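Local coordinates for protein aminotransferase, class IV (PDB 4TVI) that probably transfers the amino group between branched-chain amino acids and 2-oxoglutarate as a pyridoxal-phosphate-dependent class IV aminotransferase, at residues Ala68-Arg80 with Lys300-Ala312. Residues are numbered along the deposited sequence; the frame is centred on the assembly and turned at random.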
loop_
_atom_site.group_PDB
_atom_site.type_symbol
_atom_site.label_atom_id
_atom_site.label_comp_id
_atom_site.label_asym_id
_atom_site.label_seq_id
_atom_site.Cartn_x
_atom_site.Cartn_y
_atom_site.Cartn_z
ATOM N N ALA A 68 -8.369 -2.983 18.089
ATOM C CA ALA A 68 -8.617 -2.980 19.526
ATOM C C ALA A 68 -8.672 -4.418 20.033
ATOM O O ALA A 68 -8.630 -5.364 19.244
ATOM C CB ALA A 68 -9.901 -2.243 19.849
ATOM N N ARG A 69 -8.776 -4.589 21.347
ATOM C CA ARG A 69 -8.702 -5.925 21.930
ATOM C C ARG A 69 -9.704 -6.137 23.060
ATOM O O ARG A 69 -9.811 -5.317 23.972
ATOM C CB ARG A 69 -7.288 -6.192 22.450
ATOM C CG ARG A 69 -6.939 -7.663 22.638
ATOM C CD ARG A 69 -6.604 -8.344 21.314
ATOM N NE ARG A 69 -5.855 -9.580 21.520
ATOM C CZ ARG A 69 -6.408 -10.785 21.607
ATOM N NH1 ARG A 69 -7.724 -10.920 21.502
ATOM N NH2 ARG A 69 -5.648 -11.857 21.800
ATOM N N LEU A 70 -10.431 -7.246 22.995
ATOM C CA LEU A 70 -11.225 -7.712 24.126
ATOM C C LEU A 70 -10.484 -8.853 24.808
ATOM O O LEU A 70 -10.157 -9.851 24.167
ATOM C CB LEU A 70 -12.613 -8.173 23.677
ATOM C CG LEU A 70 -13.403 -8.975 24.716
ATOM C CD1 LEU A 70 -13.765 -8.107 25.921
ATOM C CD2 LEU A 70 -14.648 -9.618 24.092
ATOM N N PHE A 71 -10.182 -8.697 26.093
ATOM C CA PHE A 71 -9.531 -9.770 26.835
ATOM C C PHE A 71 -9.881 -9.680 28.315
ATOM O O PHE A 71 -9.955 -8.584 28.874
ATOM C CB PHE A 71 -8.007 -9.727 26.636
ATOM C CG PHE A 71 -7.340 -8.532 27.266
ATOM C CD1 PHE A 71 -7.218 -7.342 26.568
ATOM C CD2 PHE A 71 -6.828 -8.605 28.554
ATOM C CE1 PHE A 71 -6.604 -6.240 27.143
ATOM C CE2 PHE A 71 -6.216 -7.506 29.142
ATOM C CZ PHE A 71 -6.100 -6.322 28.432
ATOM N N GLU A 72 -10.104 -10.835 28.939
ATOM C CA GLU A 72 -10.459 -10.904 30.354
ATOM C C GLU A 72 -11.635 -9.985 30.686
ATOM O O GLU A 72 -11.727 -9.447 31.796
ATOM C CB GLU A 72 -9.245 -10.564 31.221
ATOM C CG GLU A 72 -8.082 -11.520 31.006
ATOM C CD GLU A 72 -6.795 -11.049 31.654
ATOM O OE1 GLU A 72 -6.859 -10.254 32.618
ATOM O OE2 GLU A 72 -5.716 -11.475 31.187
ATOM N N GLY A 73 -12.526 -9.811 29.709
ATOM C CA GLY A 73 -13.756 -9.063 29.900
ATOM C C GLY A 73 -13.639 -7.560 29.732
ATOM O O GLY A 73 -14.622 -6.845 29.926
ATOM N N VAL A 74 -12.453 -7.063 29.382
ATOM C CA VAL A 74 -12.281 -5.619 29.256
ATOM C C VAL A 74 -11.767 -5.225 27.869
ATOM O O VAL A 74 -11.136 -6.028 27.180
ATOM C CB VAL A 74 -11.325 -5.064 30.351
ATOM C CG1 VAL A 74 -11.889 -5.365 31.741
ATOM C CG2 VAL A 74 -9.926 -5.638 30.205
ATOM N N THR A 75 -12.041 -3.981 27.471
ATOM C CA THR A 75 -11.658 -3.471 26.155
ATOM C C THR A 75 -10.925 -2.134 26.260
ATOM O O THR A 75 -11.441 -1.104 25.812
ATOM C CB THR A 75 -12.892 -3.275 25.248
ATOM O OG1 THR A 75 -13.807 -2.365 25.879
ATOM C CG2 THR A 75 -13.604 -4.599 25.004
ATOM N N PRO A 76 -9.718 -2.144 26.849
ATOM C CA PRO A 76 -8.984 -0.898 27.110
ATOM C C PRO A 76 -8.698 -0.086 25.855
ATOM O O PRO A 76 -8.317 -0.643 24.823
ATOM C CB PRO A 76 -7.680 -1.384 27.754
ATOM C CG PRO A 76 -7.542 -2.804 27.329
ATOM C CD PRO A 76 -8.947 -3.329 27.259
ATOM N N ASP A 77 -8.911 1.223 25.957
ATOM C CA ASP A 77 -8.621 2.171 24.883
ATOM C C ASP A 77 -9.375 1.857 23.592
ATOM O O ASP A 77 -8.934 2.239 22.503
ATOM C CB ASP A 77 -7.111 2.230 24.604
ATOM C CG ASP A 77 -6.370 3.140 25.581
ATOM O OD1 ASP A 77 -6.959 4.156 26.005
ATOM O OD2 ASP A 77 -5.205 2.838 25.928
ATOM N N LEU A 78 -10.506 1.167 23.712
ATOM C CA LEU A 78 -11.373 0.930 22.556
ATOM C C LEU A 78 -11.814 2.261 21.949
ATOM O O LEU A 78 -11.974 2.376 20.733
ATOM C CB LEU A 78 -12.598 0.090 22.939
ATOM C CG LEU A 78 -13.673 -0.069 21.853
ATOM C CD1 LEU A 78 -13.079 -0.675 20.581
ATOM C CD2 LEU A 78 -14.833 -0.921 22.360
ATOM N N ASP A 79 -12.020 3.262 22.800
ATOM C CA ASP A 79 -12.477 4.560 22.325
ATOM C C ASP A 79 -11.400 5.246 21.492
ATOM O O ASP A 79 -11.698 5.835 20.452
ATOM C CB ASP A 79 -12.906 5.453 23.495
ATOM C CG ASP A 79 -11.828 5.591 24.569
ATOM O OD1 ASP A 79 -10.937 4.723 24.663
ATOM O OD2 ASP A 79 -11.881 6.577 25.332
ATOM N N ARG A 80 -10.149 5.152 21.937
ATOM C CA ARG A 80 -9.041 5.772 21.214
ATOM C C ARG A 80 -8.796 5.077 19.877
ATOM O O ARG A 80 -8.576 5.731 18.863
ATOM C CB ARG A 80 -7.759 5.750 22.051
ATOM C CG ARG A 80 -7.866 6.467 23.389
ATOM C CD ARG A 80 -6.494 6.884 23.877
ATOM N NE ARG A 80 -5.894 7.908 23.019
ATOM C CZ ARG A 80 -4.606 8.238 23.040
ATOM N NH1 ARG A 80 -3.778 7.616 23.869
ATOM N NH2 ARG A 80 -4.143 9.185 22.233
ATOM N N LYS A 300 8.057 -6.556 32.972
ATOM C CA LYS A 300 6.993 -7.230 33.707
ATOM C C LYS A 300 6.150 -6.223 34.486
ATOM O O LYS A 300 4.926 -6.354 34.563
ATOM C CB LYS A 300 7.586 -8.278 34.650
ATOM C CG LYS A 300 8.225 -9.459 33.933
ATOM C CD LYS A 300 8.645 -10.559 34.886
ATOM C CE LYS A 300 9.222 -11.746 34.125
ATOM N NZ LYS A 300 9.912 -12.694 35.046
ATOM N N ARG A 301 6.805 -5.211 35.047
ATOM C CA ARG A 301 6.095 -4.174 35.789
ATOM C C ARG A 301 5.193 -3.380 34.854
ATOM O O ARG A 301 4.037 -3.100 35.181
ATOM C CB ARG A 301 7.069 -3.241 36.498
ATOM C CG ARG A 301 6.383 -2.259 37.422
ATOM C CD ARG A 301 7.390 -1.328 38.079
ATOM N NE ARG A 301 6.787 -0.561 39.161
ATOM C CZ ARG A 301 7.419 0.385 39.846
ATOM N NH1 ARG A 301 8.680 0.689 39.559
ATOM N NH2 ARG A 301 6.787 1.030 40.818
ATOM N N ALA A 302 5.734 -3.021 33.693
ATOM C CA ALA A 302 4.979 -2.309 32.667
ATOM C C ALA A 302 3.709 -3.075 32.315
ATOM O O ALA A 302 2.616 -2.509 32.296
ATOM C CB ALA A 302 5.835 -2.101 31.425
ATOM N N ARG A 303 3.862 -4.371 32.060
ATOM C CA ARG A 303 2.731 -5.222 31.723
ATOM C C ARG A 303 1.759 -5.295 32.900
ATOM O O ARG A 303 0.543 -5.229 32.715
ATOM C CB ARG A 303 3.214 -6.621 31.320
ATOM C CG ARG A 303 2.119 -7.554 30.822
ATOM C CD ARG A 303 2.699 -8.875 30.325
ATOM N NE ARG A 303 1.657 -9.871 30.077
ATOM C CZ ARG A 303 0.984 -9.995 28.938
ATOM N NH1 ARG A 303 1.242 -9.188 27.918
ATOM N NH2 ARG A 303 0.047 -10.931 28.820
ATOM N N ALA A 304 2.296 -5.398 34.111
ATOM C CA ALA A 304 1.458 -5.481 35.306
ATOM C C ALA A 304 0.636 -4.209 35.470
ATOM O O ALA A 304 -0.558 -4.262 35.769
ATOM C CB ALA A 304 2.313 -5.727 36.545
ATOM N N LEU A 305 1.286 -3.069 35.258
ATOM C CA LEU A 305 0.632 -1.771 35.371
ATOM C C LEU A 305 -0.480 -1.617 34.345
ATOM O O LEU A 305 -1.526 -1.040 34.637
ATOM C CB LEU A 305 1.651 -0.644 35.201
ATOM C CG LEU A 305 2.643 -0.454 36.348
ATOM C CD1 LEU A 305 3.743 0.530 35.951
ATOM C CD2 LEU A 305 1.910 0.013 37.598
ATOM N N TYR A 306 -0.254 -2.137 33.141
ATOM C CA TYR A 306 -1.264 -2.047 32.101
ATOM C C TYR A 306 -2.502 -2.840 32.509
ATOM O O TYR A 306 -3.626 -2.352 32.391
ATOM C CB TYR A 306 -0.734 -2.553 30.758
ATOM C CG TYR A 306 -1.702 -2.284 29.631
ATOM C CD1 TYR A 306 -2.733 -3.173 29.349
ATOM C CD2 TYR A 306 -1.611 -1.121 28.872
ATOM C CE1 TYR A 306 -3.636 -2.925 28.332
ATOM C CE2 TYR A 306 -2.512 -0.863 27.849
ATOM C CZ TYR A 306 -3.524 -1.772 27.586
ATOM O OH TYR A 306 -4.429 -1.529 26.576
ATOM N N TRP A 307 -2.289 -4.063 32.981
ATOM C CA TRP A 307 -3.390 -4.936 33.386
ATOM C C TRP A 307 -4.177 -4.359 34.563
ATOM O O TRP A 307 -5.401 -4.490 34.607
ATOM C CB TRP A 307 -2.861 -6.326 33.735
ATOM C CG TRP A 307 -3.149 -7.348 32.683
ATOM C CD1 TRP A 307 -4.019 -8.398 32.769
ATOM C CD2 TRP A 307 -2.579 -7.406 31.373
ATOM N NE1 TRP A 307 -4.016 -9.112 31.598
ATOM C CE2 TRP A 307 -3.141 -8.523 30.721
ATOM C CE3 TRP A 307 -1.642 -6.627 30.687
ATOM C CZ2 TRP A 307 -2.797 -8.879 29.418
ATOM C CZ3 TRP A 307 -1.304 -6.981 29.388
ATOM C CH2 TRP A 307 -1.881 -8.097 28.769
ATOM N N GLU A 308 -3.485 -3.709 35.502
ATOM C CA GLU A 308 -4.168 -3.080 36.631
ATOM C C GLU A 308 -5.120 -2.010 36.149
ATOM O O GLU A 308 -6.293 -1.994 36.521
ATOM C CB GLU A 308 -3.197 -2.433 37.620
ATOM C CG GLU A 308 -3.950 -1.540 38.627
ATOM C CD GLU A 308 -3.043 -0.684 39.492
ATOM O OE1 GLU A 308 -1.978 -0.251 38.999
ATOM O OE2 GLU A 308 -3.397 -0.428 40.664
ATOM N N TRP A 309 -4.602 -1.108 35.320
ATOM C CA TRP A 309 -5.410 -0.023 34.789
ATOM C C TRP A 309 -6.563 -0.548 33.941
ATOM O O TRP A 309 -7.683 -0.043 34.020
ATOM C CB TRP A 309 -4.549 0.937 33.964
ATOM C CG TRP A 309 -5.372 1.847 33.125
ATOM C CD1 TRP A 309 -6.008 2.986 33.529
ATOM C CD2 TRP A 309 -5.662 1.696 31.733
ATOM N NE1 TRP A 309 -6.680 3.551 32.475
ATOM C CE2 TRP A 309 -6.480 2.781 31.358
ATOM C CE3 TRP A 309 -5.312 0.747 30.765
ATOM C CZ2 TRP A 309 -6.952 2.943 30.055
ATOM C CZ3 TRP A 309 -5.780 0.912 29.477
ATOM C CH2 TRP A 309 -6.595 1.998 29.134
ATOM N N ALA A 310 -6.286 -1.567 33.136
ATOM C CA ALA A 310 -7.306 -2.122 32.253
ATOM C C ALA A 310 -8.478 -2.678 33.051
ATOM O O ALA A 310 -9.624 -2.582 32.616
ATOM C CB ALA A 310 -6.711 -3.203 31.368
ATOM N N HIS A 311 -8.187 -3.247 34.220
ATOM C CA HIS A 311 -9.223 -3.835 35.063
ATOM C C HIS A 311 -9.696 -2.891 36.164
ATOM O O HIS A 311 -10.524 -3.270 36.998
ATOM C CB HIS A 311 -8.720 -5.136 35.698
ATOM C CG HIS A 311 -8.687 -6.299 34.757
ATOM N ND1 HIS A 311 -9.827 -6.946 34.329
ATOM C CD2 HIS A 311 -7.648 -6.933 34.161
ATOM C CE1 HIS A 311 -9.492 -7.931 33.514
ATOM N NE2 HIS A 311 -8.175 -7.941 33.393
ATOM N N ALA A 312 -9.180 -1.668 36.179
ATOM C CA ALA A 312 -9.581 -0.712 37.208
ATOM C C ALA A 312 -10.991 -0.202 36.941
ATOM O O ALA A 312 -11.509 -0.320 35.829
ATOM C CB ALA A 312 -8.597 0.448 37.282
ATOM O OXT ALA A 312 -11.645 0.335 37.834
HETATM O O HOH W 1 -3.880 0.664 25.346
#
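Phe-71 leans over one face of the Trp-307 indole, its CE2 3.6 Å from Trp-307 CE2, with the ring planes inclined at 46°. One face of Phe-71 itself carries Val-74 CG2, and at its edge lies Tyr-306 CE1. The same Val-74 CG2 sits over a face of the His-311 imidazole, a CH-pi contact 4.3 Å from CG2 to the ring centroid. The edges of Trp-307 and His-311 meet one carboxylate, that of Glu-72. Trp-307 NE1 donates almost straight (175°) and within the indole plane to Glu-72 OE2, on its syn side, at 2.9 Å; His-311 NE2 gives a more bent bond of 2.8 Å to Glu-72 OE1, on its anti side. Extended beyond CG (chi2 169°), the Glu-72 side chain carries its carboxylate out to both donors, whose two bonds limit its rotation. Farther along, Pro-76 CB packs 3.4 Å from Trp-309 CZ3, while Pro-76 CG lies against Tyr-306 OH and the methyl of Ala-310. Trp-309 CH2 also comes within 3.6 Å of Asp-77 OD2. A water bridges Asp-77 OD2 and Tyr-306 OH at the Tyr-306 ring edge, and Asp-77 OD1 forms a salt bridge with Arg-245 of helix 241-252. Phe-71 to Val-74 form a type I' turn, closed by paired backbone bonds between its end residues as in a tight beta-hairpin. This turn, leaving edge strand 64-70 of the five-stranded antiparallel sheet, docks on the end of C-terminal helix 297-310, an aromatic-rich interdomain packing in the two-domain class IV aminotransferase fold.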